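PDB 5M2Y: TssK C from Escherichia coli, which forms part of the type VI secretion baseplate and, through the C-terminal domain described here, probably helps dock the baseplate onto the membrane complex. Local coordinates for residues 54-59 and 100-105. Residues are numbered along the deposited sequence; the frame is centred on the assembly and turned at random.
Sequences GSPDDV and ARAMLD
Asp57 OD2 and the backbone oxygen of Ala102 are joined through a single water, which donates a hydrogen bond to each: 2.7 Å to Asp57 OD2 and 2.7 Å to Ala102 O. With its two protons spent this way, the water links the loop to the helix, and no direct hydrogen bond spans the contact. The Asp57 carboxylate reaches it because CG sits between the backbone N and the carbonyl carbon (chi1 59°), which also brings OD2 to 3.9 Å from Ala102 CB.

The rest of the contact is van der Waals packing. Pro56 sets CG against the helix backbone at Ala102, 3.6 Å from Ala102 O and 4.1 Å from Ala102 CB. The same CG lies 3.9 Å from Met103 CG, so the ring corner rests where Ala102 and Met103 meet. Although the CB of Met103 points away from the loop, its CG stands beside the backbone N (chi1 -74°) and still touches the proline. Within the loop, Asp57 N makes a weak 3.4 Å bond to Ser55 OG.

Arg108 NH2, at the start of strand 108-112, hydrogen-bonds the Pro56 carbonyl oxygen, and Met103 also packs on Leu19 and Leu67. In this C-terminal domain of TssK, the loop after edge strand 52-54 thus meets helix 97-106, which leads into 108-112, the antiparallel partner of 52-54 through Gly54 and Thr110.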
loop_
_atom_site.group_PDB
_atom_site.type_symbol
_atom_site.label_atom_id
_atom_site.label_comp_id
_atom_site.label_asym_id
_atom_site.label_seq_id
_atom_site.Cartn_x
_atom_site.Cartn_y
_atom_site.Cartn_z
ATOM N N GLY A 54 -0.029 2.405 -8.476
ATOM C CA GLY A 54 -0.504 2.392 -9.851
ATOM C C GLY A 54 -1.872 3.018 -9.958
ATOM O O GLY A 54 -2.591 3.151 -8.962
ATOM N N SER A 55 -2.218 3.452 -11.144
ATOM C CA SER A 55 -3.486 4.076 -11.353
ATOM C C SER A 55 -4.567 3.025 -11.255
ATOM O O SER A 55 -4.488 2.045 -11.915
ATOM C CB SER A 55 -3.550 4.672 -12.741
ATOM O OG SER A 55 -4.778 5.282 -12.965
ATOM N N PRO A 56 -5.558 3.274 -10.415
ATOM C CA PRO A 56 -6.655 2.335 -10.256
ATOM C C PRO A 56 -7.739 2.537 -11.332
ATOM O O PRO A 56 -8.593 1.700 -11.447
ATOM C CB PRO A 56 -7.248 2.703 -8.910
ATOM C CG PRO A 56 -6.921 4.100 -8.712
ATOM C CD PRO A 56 -5.683 4.395 -9.486
ATOM N N ASP A 57 -7.663 3.621 -12.080
ATOM C CA ASP A 57 -8.697 3.935 -13.045
ATOM C C ASP A 57 -8.287 4.458 -14.400
ATOM O O ASP A 57 -9.104 4.999 -15.088
ATOM C CB ASP A 57 -9.641 4.957 -12.422
ATOM C CG ASP A 57 -8.930 6.253 -12.005
ATOM O OD1 ASP A 57 -7.762 6.375 -12.280
ATOM O OD2 ASP A 57 -9.579 7.138 -11.433
ATOM N N ASP A 58 -7.047 4.281 -14.790
ATOM C CA ASP A 58 -6.619 4.778 -16.072
ATOM C C ASP A 58 -7.263 4.000 -17.200
ATOM O O ASP A 58 -7.358 2.805 -17.147
ATOM C CB ASP A 58 -5.123 4.795 -16.223
ATOM C CG ASP A 58 -4.681 5.597 -17.409
ATOM O OD1 ASP A 58 -4.740 6.822 -17.364
ATOM O OD2 ASP A 58 -4.300 4.972 -18.358
ATOM N N VAL A 59 -7.707 4.748 -18.206
ATOM C CA VAL A 59 -8.347 4.195 -19.374
ATOM C C VAL A 59 -7.563 4.447 -20.660
ATOM O O VAL A 59 -8.057 4.208 -21.735
ATOM C CB VAL A 59 -9.809 4.662 -19.473
ATOM C CG1 VAL A 59 -10.611 4.089 -18.344
ATOM C CG2 VAL A 59 -9.910 6.170 -19.425
ATOM N N ALA A 100 -7.060 9.081 -2.792
ATOM C CA ALA A 100 -7.971 8.300 -1.959
ATOM C C ALA A 100 -9.292 8.061 -2.685
ATOM O O ALA A 100 -9.751 6.924 -2.754
ATOM C CB ALA A 100 -8.222 9.032 -0.656
ATOM N N ARG A 101 -9.861 9.122 -3.271
ATOM C CA ARG A 101 -11.099 9.056 -4.028
ATOM C C ARG A 101 -10.949 8.134 -5.241
ATOM O O ARG A 101 -11.816 7.301 -5.452
ATOM C CB ARG A 101 -11.542 10.475 -4.461
ATOM C CG ARG A 101 -12.864 10.535 -5.236
ATOM C CD ARG A 101 -13.266 11.961 -5.570
ATOM N N ALA A 102 -9.842 8.260 -6.011
ATOM C CA ALA A 102 -9.581 7.445 -7.204
ATOM C C ALA A 102 -9.555 5.956 -6.894
ATOM O O ALA A 102 -10.148 5.190 -7.637
ATOM C CB ALA A 102 -8.277 7.870 -7.876
ATOM N N MET A 103 -8.901 5.549 -5.787
ATOM C CA MET A 103 -8.811 4.144 -5.380
ATOM C C MET A 103 -10.152 3.614 -4.874
ATOM O O MET A 103 -10.565 2.527 -5.276
ATOM C CB MET A 103 -7.735 3.953 -4.314
ATOM C CG MET A 103 -6.348 4.038 -4.866
ATOM S SD MET A 103 -5.112 3.739 -3.619
ATOM C CE MET A 103 -5.243 5.170 -2.719
ATOM N N LEU A 104 -10.823 4.377 -3.998
ATOM C CA LEU A 104 -12.106 3.984 -3.433
ATOM C C LEU A 104 -13.214 3.902 -4.489
ATOM O O LEU A 104 -13.981 2.942 -4.472
ATOM C CB LEU A 104 -12.489 4.880 -2.248
ATOM C CG LEU A 104 -11.561 4.795 -1.022
ATOM C CD1 LEU A 104 -11.742 5.975 -0.107
ATOM C CD2 LEU A 104 -11.739 3.461 -0.268
ATOM N N ASP A 105 -13.244 4.851 -5.439
ATOM C CA ASP A 105 -14.231 4.857 -6.528
ATOM C C ASP A 105 -14.019 3.701 -7.500
ATOM O O ASP A 105 -14.996 3.133 -7.991
ATOM C CB ASP A 105 -14.210 6.182 -7.302
ATOM C CG ASP A 105 -14.850 7.353 -6.586
ATOM O OD1 ASP A 105 -15.489 7.140 -5.533
ATOM O OD2 ASP A 105 -14.734 8.481 -7.094
HETATM O O HOH W 1 -11.545 6.181 -9.768
#